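Local coordinates for protein type II restriction enzyme BsoBI (Geobacillus stearothermophilus, PDB 1DC1) that cuts double-stranded DNA at the degenerate sequence 5'-CYCGRG-3', as a homodimeric type II restriction endonuclease, at residues 282-285 against 286-290; 13-16 against 17-20; 110-113 against 114-118; 84-87 against 88-92. All blocks are in the same frame, centred on the assembly; numbering follows the deposited sequence.

How the contacts relate
Contacts 1 and 2 lie side by side, with centres about 7 Å apart. They are joined by His286 ND1 and Asp15 OD1, 2.7 Å apart in a probable hydrogen bond, and by Thr19 OG1 with Ala282 O. Contact 1 is nearer the active site: the Met288 side chain is about 7 Å from that of Lys242, a predicted magnesium-site residue, while the Leu17 side chain of contact 2 is about 12 Å from it. Contacts 3 and 4 lie further out, contact 4 at the start of helix 88-103 and contact 3 on helix 110-152, the next helix. Their centres are about 21 Å apart. Both touch the second subunit. Contacts 1 and 3 have centres about 43 Å apart.

Contact 1. Residues 282-285 against 286-290; sequences AAIE and HSMAE. With nucleotides of chain B.
The backbone N of Ala289 donates to Glu285 O at 2.9 Å and so closes the first turn of helix 286-298. Glu285 is the N-cap residue. It ends the loop that carries the chain from strand 276-281 into this helix of the PDDEXK nuclease fold. Its carboxylate reaches the helix start through a water: OE1 of Glu285 accepts from the water at 2.9 Å, and the water accepts from His286 N. The bend at chi2 (-66°) folds the chain back for this bridge, while OE2 is held by Tyr24 OH. Met288 reaches back from the helix to the loop. Its CG stands between the backbone N and the carbonyl carbon (chi1 63°), close to the Glu285 carbonyl. The SD atom of Met288 is a weak acceptor for Glu285 N at 3.7 Å, in a nearly straight bond. Beyond it, CE of Met288 meets CG1 of Ile284 at 4.0 Å, and the two side chains cross at about a right angle. Met288 also packs on Asp251 and Trp254 of helix 247-270. An alanine in place of Met288 would probably open a gap beside Ile284 and leave the N-H of Glu285 without its weak sulfur partner. Ser287 lies near the phosphate of DA4 of chain B and, in one of its two conformers, near Lys209 of the second subunit; both approaches are therefore doubtful. The other branch of Ile284, CG2, rests on CB of Ala289 at 4.0 Å.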
loop_
_atom_site.group_PDB
_atom_site.type_symbol
_atom_site.label_atom_id
_atom_site.label_comp_id
_atom_site.label_asym_id
_atom_site.label_seq_id
_atom_site.Cartn_x
_atom_site.Cartn_y
_atom_site.Cartn_z
ATOM N N ALA D 282 -12.915 -0.019 -8.439
ATOM C CA ALA D 282 -13.948 0.763 -7.748
ATOM C C ALA D 282 -13.523 2.255 -7.596
ATOM O O ALA D 282 -14.379 3.149 -7.561
ATOM C CB ALA D 282 -14.272 0.118 -6.354
ATOM N N ALA D 283 -12.218 2.520 -7.511
ATOM C CA ALA D 283 -11.678 3.884 -7.390
ATOM C C ALA D 283 -10.952 4.239 -8.688
ATOM O O ALA D 283 -9.830 3.790 -8.938
ATOM C CB ALA D 283 -10.720 3.956 -6.224
ATOM N N ILE D 284 -11.608 5.002 -9.538
ATOM C CA ILE D 284 -11.036 5.383 -10.813
ATOM C C ILE D 284 -11.080 6.907 -10.921
ATOM O O ILE D 284 -12.132 7.523 -10.914
ATOM C CB ILE D 284 -11.800 4.686 -12.026
ATOM C CG1 ILE D 284 -11.620 3.163 -11.937
ATOM C CG2 ILE D 284 -11.218 5.159 -13.403
ATOM C CD1 ILE D 284 -12.250 2.318 -13.088
ATOM N N GLU D 285 -9.888 7.488 -10.989
ATOM C CA GLU D 285 -9.673 8.928 -11.080
ATOM C C GLU D 285 -9.504 9.422 -12.553
ATOM O O GLU D 285 -9.309 8.617 -13.461
ATOM C CB GLU D 285 -8.454 9.259 -10.178
ATOM C CG GLU D 285 -8.799 9.005 -8.682
ATOM C CD GLU D 285 -9.879 9.979 -8.221
ATOM O OE1 GLU D 285 -9.528 11.147 -8.048
ATOM O OE2 GLU D 285 -11.057 9.616 -8.083
ATOM N N HIS D 286 -9.574 10.725 -12.794
ATOM C CA HIS D 286 -9.494 11.206 -14.158
ATOM C C HIS D 286 -8.261 10.823 -14.999
ATOM O O HIS D 286 -8.392 10.314 -16.123
ATOM C CB HIS D 286 -9.632 12.707 -14.197
ATOM C CG HIS D 286 -9.573 13.207 -15.583
ATOM N ND1 HIS D 286 -10.526 12.858 -16.517
ATOM C CD2 HIS D 286 -8.588 13.825 -16.266
ATOM C CE1 HIS D 286 -10.131 13.237 -17.716
ATOM N NE2 HIS D 286 -8.956 13.826 -17.595
ATOM N N SER D 287 -7.059 11.047 -14.468
ATOM C CA SER D 287 -5.828 10.725 -15.208
ATOM C C SER D 287 -5.760 9.276 -15.629
ATOM O O SER D 287 -5.534 8.971 -16.838
ATOM C CB SER D 287 -4.600 11.000 -14.387
ATOM O OG SER D 287 -3.462 10.675 -15.139
ATOM N N MET D 288 -5.915 8.372 -14.651
ATOM C CA MET D 288 -5.927 6.939 -14.972
ATOM C C MET D 288 -7.100 6.552 -15.940
ATOM O O MET D 288 -6.948 5.660 -16.787
ATOM C CB MET D 288 -5.962 6.112 -13.685
ATOM C CG MET D 288 -7.191 6.285 -12.806
ATOM S SD MET D 288 -7.069 5.194 -11.391
ATOM C CE MET D 288 -7.677 3.632 -11.976
ATOM N N ALA D 289 -8.245 7.218 -15.828
ATOM C CA ALA D 289 -9.379 6.964 -16.713
ATOM C C ALA D 289 -8.955 7.271 -18.137
ATOM O O ALA D 289 -9.315 6.536 -19.052
ATOM C CB ALA D 289 -10.612 7.828 -16.333
ATOM N N GLU D 290 -8.185 8.344 -18.326
ATOM C CA GLU D 290 -7.706 8.703 -19.652
ATOM C C GLU D 290 -6.806 7.600 -20.193
ATOM O O GLU D 290 -6.896 7.219 -21.366
ATOM C CB GLU D 290 -6.927 9.991 -19.580
ATOM C CG GLU D 290 -7.802 11.193 -19.296
ATOM C CD GLU D 290 -8.212 11.932 -20.579
ATOM O OE1 GLU D 290 -8.242 11.311 -21.677
ATOM O OE2 GLU D 290 -8.506 13.145 -20.488
ATOM P P DA B 4 -3.325 12.236 -10.923
ATOM O OP1 DA B 4 -2.709 12.345 -12.266
ATOM O OP2 DA B 4 -4.587 11.454 -10.729
ATOM O "O5'" DA B 4 -2.217 11.665 -9.918
ATOM C "C5'" DA B 4 -1.071 12.477 -9.569
ATOM C "C4'" DA B 4 -0.384 11.944 -8.335
ATOM O "O4'" DA B 4 -0.994 12.397 -7.103
ATOM C "C3'" DA B 4 -0.322 10.429 -8.272
ATOM O "O3'" DA B 4 0.966 9.956 -7.903
ATOM C "C2'" DA B 4 -1.195 10.110 -7.072
ATOM C "C1'" DA B 4 -0.952 11.334 -6.209
ATOM N N9 DA B 4 -1.930 11.574 -5.157
ATOM C C8 DA B 4 -3.264 11.393 -5.193
ATOM N N7 DA B 4 -3.847 11.556 -4.034
ATOM C C5 DA B 4 -2.810 11.894 -3.187
ATOM C C6 DA B 4 -2.762 12.146 -1.812
ATOM N N6 DA B 4 -3.829 12.050 -1.025
ATOM N N1 DA B 4 -1.569 12.482 -1.270
ATOM C C2 DA B 4 -0.514 12.517 -2.052
ATOM N N3 DA B 4 -0.425 12.270 -3.355
ATOM C C4 DA B 4 -1.633 11.960 -3.870
HETATM O O HOH W 1 -9.192 12.541 -10.530
#

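Contact 2. Residues 13-16 against 17-20; sequences SVDD and LKTT
Asp15 and Lys18 lie side by side and point the same way from a tight turn ahead of helix 21-53. The meeting is between the acid and the lysine's carbon chain: Asp15 OD1 comes to 3.7 Å from Lys18 CG. The charged ends do not touch, since Asp15 OD2 and Lys18 NZ are 5.5 Å apart. The Lys18 chain bends at chi2 (-99°) and chi3, which leads its amine away from the carboxylate. The backbone of the turn winds through three successive bonds to the third residue back. Asp16 N donates to Ser13 O at 2.9 Å, and Leu17 N to Val14 O at 3.2 Å. The third bond, Lys18 N to Asp15 O, is weak. Asp16 turns back toward the start of the turn, with CG beside its own backbone N (chi1 -84°). There its OD2 takes a weak bond from Ser13 N at 3.2 Å and another bond from Lys12 N, while OD1 takes a weak one from Ser13 OG. Leu17 goes to the buried side. Its CB lies 3.3 Å from Val14 O, and its side chain packs on Leu11 and Ile284. Thr20 ends the segment as the N-cap of helix 21-53, with OG1 accepting from Glu23 N. Asp15 has its stronger polar partner in His286, so any charge attraction between Asp15 and Lys18 is probably weak, added to a contact between the Asp15 carboxylate and the methylene groups of Lys18.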
loop_
_atom_site.group_PDB
_atom_site.type_symbol
_atom_site.label_atom_id
_atom_site.label_comp_id
_atom_site.label_asym_id
_atom_site.label_seq_id
_atom_site.Cartn_x
_atom_site.Cartn_y
_atom_site.Cartn_z
ATOM N N SER D 13 -17.652 7.848 -22.827
ATOM C CA SER D 13 -16.629 8.884 -22.684
ATOM C C SER D 13 -15.678 8.488 -21.553
ATOM O O SER D 13 -16.008 7.635 -20.722
ATOM C CB SER D 13 -17.273 10.252 -22.383
ATOM O OG SER D 13 -17.980 10.266 -21.136
ATOM N N VAL D 14 -14.497 9.114 -21.548
ATOM C CA VAL D 14 -13.465 8.845 -20.545
ATOM C C VAL D 14 -14.015 8.971 -19.163
ATOM O O VAL D 14 -13.724 8.146 -18.300
ATOM C CB VAL D 14 -12.297 9.842 -20.589
ATOM C CG1 VAL D 14 -11.461 9.780 -19.303
ATOM C CG2 VAL D 14 -11.417 9.524 -21.767
ATOM N N ASP D 15 -14.812 9.998 -18.924
ATOM C CA ASP D 15 -15.257 10.141 -17.556
ATOM C C ASP D 15 -16.442 9.238 -17.149
ATOM O O ASP D 15 -16.873 9.244 -15.999
ATOM C CB ASP D 15 -15.394 11.653 -17.160
ATOM C CG ASP D 15 -14.083 12.243 -16.465
ATOM O OD1 ASP D 15 -12.955 11.693 -16.626
ATOM O OD2 ASP D 15 -14.198 13.265 -15.742
ATOM N N ASP D 16 -16.907 8.395 -18.070
ATOM C CA ASP D 16 -17.907 7.421 -17.715
ATOM C C ASP D 16 -17.188 6.450 -16.736
ATOM O O ASP D 16 -17.796 5.832 -15.876
ATOM C CB ASP D 16 -18.376 6.678 -18.964
ATOM C CG ASP D 16 -19.480 7.431 -19.719
ATOM O OD1 ASP D 16 -19.919 8.493 -19.249
ATOM O OD2 ASP D 16 -19.926 6.966 -20.785
ATOM N N LEU D 17 -15.875 6.350 -16.849
ATOM C CA LEU D 17 -15.090 5.474 -15.981
ATOM C C LEU D 17 -14.832 6.020 -14.558
ATOM O O LEU D 17 -14.552 5.275 -13.637
ATOM C CB LEU D 17 -13.755 5.254 -16.634
ATOM C CG LEU D 17 -13.428 3.982 -17.413
ATOM C CD1 LEU D 17 -14.397 2.772 -17.142
ATOM C CD2 LEU D 17 -13.339 4.451 -18.845
ATOM N N LYS D 18 -14.898 7.333 -14.398
ATOM C CA LYS D 18 -14.624 7.990 -13.127
ATOM C C LYS D 18 -15.605 7.660 -11.971
ATOM O O LYS D 18 -16.827 7.687 -12.146
ATOM C CB LYS D 18 -14.635 9.502 -13.401
ATOM C CG LYS D 18 -13.376 10.242 -13.218
ATOM C CD LYS D 18 -13.412 10.916 -11.857
ATOM C CE LYS D 18 -12.838 12.298 -11.930
ATOM N NZ LYS D 18 -12.233 12.609 -10.613
ATOM N N THR D 19 -15.073 7.385 -10.776
ATOM C CA THR D 19 -15.920 7.107 -9.606
ATOM C C THR D 19 -16.493 8.453 -9.163
ATOM O O THR D 19 -15.786 9.503 -9.211
ATOM C CB THR D 19 -15.095 6.519 -8.428
ATOM O OG1 THR D 19 -14.479 5.302 -8.850
ATOM C CG2 THR D 19 -15.962 6.242 -7.258
ATOM N N THR D 20 -17.752 8.440 -8.733
ATOM C CA THR D 20 -18.376 9.683 -8.315
ATOM C C THR D 20 -18.105 9.968 -6.841
ATOM O O THR D 20 -17.713 9.067 -6.076
ATOM C CB THR D 20 -19.892 9.639 -8.496
ATOM O OG1 THR D 20 -20.421 8.660 -7.609
ATOM C CG2 THR D 20 -20.286 9.278 -9.930
#

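Contact 3. Residues 110-113 against 114-118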
loop_
_atom_site.group_PDB
_atom_site.type_symbol
_atom_site.label_atom_id
_atom_site.label_comp_id
_atom_site.label_asym_id
_atom_site.label_seq_id
_atom_site.Cartn_x
_atom_site.Cartn_y
_atom_site.Cartn_z
ATOM N N PHE D 110 1.511 0.297 34.944
ATOM C CA PHE D 110 2.138 -0.616 33.985
ATOM C C PHE D 110 1.205 -1.604 33.216
ATOM O O PHE D 110 1.496 -1.928 32.043
ATOM C CB PHE D 110 3.319 -1.385 34.642
ATOM C CG PHE D 110 2.950 -2.697 35.337
ATOM C CD1 PHE D 110 2.696 -2.733 36.706
ATOM C CD2 PHE D 110 2.977 -3.904 34.652
ATOM C CE1 PHE D 110 2.485 -3.941 37.363
ATOM C CE2 PHE D 110 2.768 -5.110 35.302
ATOM C CZ PHE D 110 2.521 -5.130 36.659
ATOM N N ILE D 111 0.099 -2.065 33.828
ATOM C CA ILE D 111 -0.793 -2.995 33.114
ATOM C C ILE D 111 -1.475 -2.236 31.981
ATOM O O ILE D 111 -1.429 -2.673 30.839
ATOM C CB ILE D 111 -1.899 -3.657 34.042
ATOM C CG1 ILE D 111 -1.254 -4.598 35.091
ATOM C CG2 ILE D 111 -2.909 -4.444 33.170
ATOM C CD1 ILE D 111 -0.398 -5.744 34.484
ATOM N N ASP D 112 -2.067 -1.083 32.260
ATOM C CA ASP D 112 -2.701 -0.372 31.157
ATOM C C ASP D 112 -1.649 0.099 30.156
ATOM O O ASP D 112 -1.958 0.191 28.986
ATOM C CB ASP D 112 -3.544 0.802 31.642
ATOM C CG ASP D 112 -4.951 0.397 32.080
ATOM O OD1 ASP D 112 -5.381 -0.775 31.954
ATOM O OD2 ASP D 112 -5.633 1.291 32.571
ATOM N N GLU D 113 -0.427 0.421 30.601
ATOM C CA GLU D 113 0.632 0.799 29.658
ATOM C C GLU D 113 0.753 -0.366 28.631
ATOM O O GLU D 113 0.804 -0.147 27.415
ATOM C CB GLU D 113 1.987 1.003 30.374
ATOM C CG GLU D 113 3.112 1.488 29.431
ATOM C CD GLU D 113 2.881 2.909 28.868
ATOM O OE1 GLU D 113 2.105 3.673 29.481
ATOM O OE2 GLU D 113 3.477 3.289 27.818
ATOM N N LEU D 114 0.793 -1.597 29.123
ATOM C CA LEU D 114 0.907 -2.776 28.264
ATOM C C LEU D 114 -0.287 -2.935 27.327
ATOM O O LEU D 114 -0.129 -3.147 26.107
ATOM C CB LEU D 114 1.000 -4.032 29.128
ATOM C CG LEU D 114 0.983 -5.382 28.397
ATOM C CD1 LEU D 114 2.036 -5.429 27.260
ATOM C CD2 LEU D 114 1.259 -6.474 29.456
ATOM N N ILE D 115 -1.493 -2.866 27.911
ATOM C CA ILE D 115 -2.743 -3.019 27.134
ATOM C C ILE D 115 -2.891 -1.930 26.052
ATOM O O ILE D 115 -3.284 -2.230 24.938
ATOM C CB ILE D 115 -4.058 -3.020 28.045
ATOM C CG1 ILE D 115 -3.962 -4.060 29.204
ATOM C CG2 ILE D 115 -5.251 -3.336 27.188
ATOM C CD1 ILE D 115 -3.460 -5.439 28.826
ATOM N N PHE D 116 -2.585 -0.682 26.398
ATOM C CA PHE D 116 -2.646 0.455 25.486
ATOM C C PHE D 116 -1.642 0.223 24.330
ATOM O O PHE D 116 -1.978 0.472 23.170
ATOM C CB PHE D 116 -2.274 1.767 26.211
ATOM C CG PHE D 116 -3.325 2.272 27.175
ATOM C CD1 PHE D 116 -4.575 1.637 27.310
ATOM C CD2 PHE D 116 -3.067 3.388 27.955
ATOM C CE1 PHE D 116 -5.556 2.113 28.223
ATOM C CE2 PHE D 116 -4.038 3.875 28.866
ATOM C CZ PHE D 116 -5.271 3.239 28.998
ATOM N N ARG D 117 -0.421 -0.244 24.641
ATOM C CA ARG D 117 0.562 -0.488 23.585
ATOM C C ARG D 117 0.180 -1.669 22.735
ATOM O O ARG D 117 0.343 -1.639 21.517
ATOM C CB ARG D 117 1.953 -0.647 24.161
ATOM C CG ARG D 117 2.494 0.744 24.462
ATOM C CD ARG D 117 3.817 0.868 25.302
ATOM N NE ARG D 117 4.147 2.306 25.339
ATOM C CZ ARG D 117 4.768 2.957 24.355
ATOM N NH1 ARG D 117 5.155 2.315 23.252
ATOM N NH2 ARG D 117 4.922 4.263 24.446
ATOM N N TYR D 118 -0.350 -2.702 23.375
ATOM C CA TYR D 118 -0.777 -3.885 22.650
ATOM C C TYR D 118 -1.886 -3.480 21.598
ATOM O O TYR D 118 -1.831 -3.907 20.445
ATOM C CB TYR D 118 -1.272 -4.911 23.675
ATOM C CG TYR D 118 -1.995 -6.037 23.047
ATOM C CD1 TYR D 118 -1.297 -7.093 22.471
ATOM C CD2 TYR D 118 -3.406 -6.043 23.000
ATOM C CE1 TYR D 118 -1.995 -8.148 21.861
ATOM C CE2 TYR D 118 -4.089 -7.078 22.407
ATOM C CZ TYR D 118 -3.395 -8.122 21.849
ATOM O OH TYR D 118 -4.106 -9.169 21.329
HETATM O O HOH W 2 3.944 5.597 26.577
#
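Phe110 O accepts from Leu114 N at 3.0 Å, and the same oxygen lies against Leu114 CB. The next carbonyl, Ile111 O, takes Ile115 N at 2.9 Å. The two isoleucines run alongside each other, with CG2 of Ile111 on CG1 of Ile115 at 4.1 Å. Asp112 bonds Phe116 N through its carbonyl and covers the Phe116 ring with its side chain. CB of Asp112 makes a CH-pi contact, 4.1 Å from the ring centroid and 15° off the ring normal. The carboxylate is stacked with the ring, and its OD1 pairs with Lys50. All this lies on the long helix 110-152, which packs against helices 21-53, 69-75 and 88-103 and also touches the second subunit. Glu113 makes an i to i+4 salt bridge: OE2 of Glu113 receives Arg117 NE at 2.7 Å, on its anti side, somewhat out of the carboxylate plane but close to the guanidinium plane. With CG anti to the backbone N (chi1 -176°) and a bend at chi2, the carboxylate comes round to the arginine. One water donates to Glu113 OE2 and accepts from Arg117 NH2. Glu113 OE1 forms a second salt bridge, to Arg47 of the second subunit, and Arg117 NH1 is hydrogen-bonded to Ser39 OG of that subunit.

Contact 4. Residues 84-87 against 88-92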
loop_
_atom_site.group_PDB
_atom_site.type_symbol
_atom_site.label_atom_id
_atom_site.label_comp_id
_atom_site.label_asym_id
_atom_site.label_seq_id
_atom_site.Cartn_x
_atom_site.Cartn_y
_atom_site.Cartn_z
ATOM N N LYS D 84 8.872 -12.439 11.583
ATOM C CA LYS D 84 9.462 -13.477 10.738
ATOM C C LYS D 84 10.987 -13.346 10.590
ATOM O O LYS D 84 11.692 -14.309 10.345
ATOM C CB LYS D 84 8.900 -13.410 9.321
ATOM C CG LYS D 84 7.427 -13.608 9.176
ATOM C CD LYS D 84 7.088 -13.787 7.655
ATOM C CE LYS D 84 7.779 -12.757 6.730
ATOM N NZ LYS D 84 7.258 -11.363 6.915
ATOM N N PHE D 85 11.483 -12.130 10.690
ATOM C CA PHE D 85 12.897 -11.816 10.492
ATOM C C PHE D 85 13.748 -11.762 11.762
ATOM O O PHE D 85 14.964 -11.558 11.692
ATOM C CB PHE D 85 13.041 -10.435 9.769
ATOM C CG PHE D 85 12.406 -10.389 8.382
ATOM C CD1 PHE D 85 11.034 -10.070 8.223
ATOM C CD2 PHE D 85 13.129 -10.780 7.250
ATOM C CE1 PHE D 85 10.399 -10.157 6.964
ATOM C CE2 PHE D 85 12.501 -10.876 5.991
ATOM C CZ PHE D 85 11.135 -10.564 5.859
ATOM N N LEU D 86 13.120 -11.920 12.917
ATOM C CA LEU D 86 13.846 -11.845 14.186
ATOM C C LEU D 86 14.237 -13.219 14.765
ATOM O O LEU D 86 13.495 -14.200 14.637
ATOM C CB LEU D 86 13.009 -11.082 15.239
ATOM C CG LEU D 86 12.517 -9.648 14.946
ATOM C CD1 LEU D 86 12.183 -8.915 16.235
ATOM C CD2 LEU D 86 13.569 -8.868 14.214
ATOM N N THR D 87 15.415 -13.260 15.399
ATOM C CA THR D 87 15.899 -14.467 16.078
ATOM C C THR D 87 15.206 -14.482 17.464
ATOM O O THR D 87 14.634 -13.470 17.900
ATOM C CB THR D 87 17.435 -14.377 16.321
ATOM O OG1 THR D 87 17.721 -13.330 17.263
ATOM C CG2 THR D 87 18.168 -14.026 15.051
ATOM N N GLU D 88 15.268 -15.604 18.176
ATOM C CA GLU D 88 14.662 -15.657 19.505
ATOM C C GLU D 88 15.209 -14.531 20.401
ATOM O O GLU D 88 14.471 -13.912 21.169
ATOM C CB GLU D 88 14.951 -17.018 20.166
ATOM C CG GLU D 88 14.309 -17.129 21.546
ATOM C CD GLU D 88 14.469 -18.495 22.192
ATOM O OE1 GLU D 88 14.688 -19.519 21.512
ATOM O OE2 GLU D 88 14.363 -18.537 23.418
ATOM N N ASP D 89 16.517 -14.282 20.289
ATOM C CA ASP D 89 17.231 -13.258 21.055
ATOM C C ASP D 89 16.686 -11.873 20.776
ATOM O O ASP D 89 16.539 -11.047 21.684
ATOM C CB ASP D 89 18.748 -13.187 20.688
ATOM C CG ASP D 89 19.552 -14.448 21.079
ATOM O OD1 ASP D 89 19.129 -15.233 21.995
ATOM O OD2 ASP D 89 20.636 -14.636 20.451
ATOM N N ASP D 90 16.437 -11.599 19.501
ATOM C CA ASP D 90 15.932 -10.297 19.097
ATOM C C ASP D 90 14.582 -10.108 19.751
ATOM O O ASP D 90 14.286 -9.034 20.273
ATOM C CB ASP D 90 15.752 -10.224 17.590
ATOM C CG ASP D 90 17.049 -10.233 16.818
ATOM O OD1 ASP D 90 18.105 -9.818 17.330
ATOM O OD2 ASP D 90 16.974 -10.642 15.645
ATOM N N LYS D 91 13.766 -11.162 19.706
ATOM C CA LYS D 91 12.437 -11.120 20.292
ATOM C C LYS D 91 12.474 -10.856 21.811
ATOM O O LYS D 91 11.765 -9.980 22.319
ATOM C CB LYS D 91 11.724 -12.437 19.984
ATOM C CG LYS D 91 11.601 -12.748 18.509
ATOM C CD LYS D 91 10.726 -13.968 18.314
ATOM C CE LYS D 91 10.677 -14.343 16.889
ATOM N NZ LYS D 91 10.268 -15.745 16.762
ATOM N N LYS D 92 13.305 -11.612 22.522
ATOM C CA LYS D 92 13.445 -11.440 23.965
ATOM C C LYS D 92 13.955 -10.040 24.258
ATOM O O LYS D 92 13.491 -9.376 25.183
ATOM C CB LYS D 92 14.350 -12.527 24.513
ATOM C CG LYS D 92 13.646 -13.875 24.363
ATOM C CD LYS D 92 13.992 -14.833 25.457
ATOM C CE LYS D 92 13.350 -16.168 25.170
ATOM N NZ LYS D 92 13.721 -17.088 26.260
HETATM O O HOH W 3 11.012 -15.691 13.982
#
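Asp90 OD2 accepts from Thr87 N at 3.1 Å in a nearly straight bond, 172° at the hydrogen. The donor comes from above the carboxylate plane, 41° out of it. In return, Asp90 N donates to Thr87 OG1, also at 3.1 Å. Thr87 OG1 stands between its own backbone N and carbonyl carbon (chi1 67°), which turns the hydroxyl over the helix start. These two reciprocal bonds make a capping box, with Thr87 as the N-cap of helix 88-103. The box occupies two N-H groups at the point where the chain leaves the loop after helix 80-83. Separately, Thr87 O takes Lys91 N at 3.1 Å, an ordinary helix bond. The other oxygen of Asp90, OD1, forms a salt bridge with Arg25 of the second subunit. An alanine in place of Asp90 would probably leave Thr87 N and that arginine without their carboxylate mate and weaken the cap. Leu86 lies against the first turn. Its CB touches Asp90 CB at 3.7 Å and Lys91 CG at 3.9 Å, and its side chain crosses that of Asp90 at a slant. Leu86 and Asp90 both pack on Ile29 of the second subunit, while Phe85 stacks on Phe28 there. Lys91 stretches out beyond CG and runs back along the loop. CE of Lys91 comes to 3.6 Å from Leu86 O. A water then joins the two residues, accepting from Lys91 NZ at 2.9 Å and donating to Leu86 O at 3.0 Å.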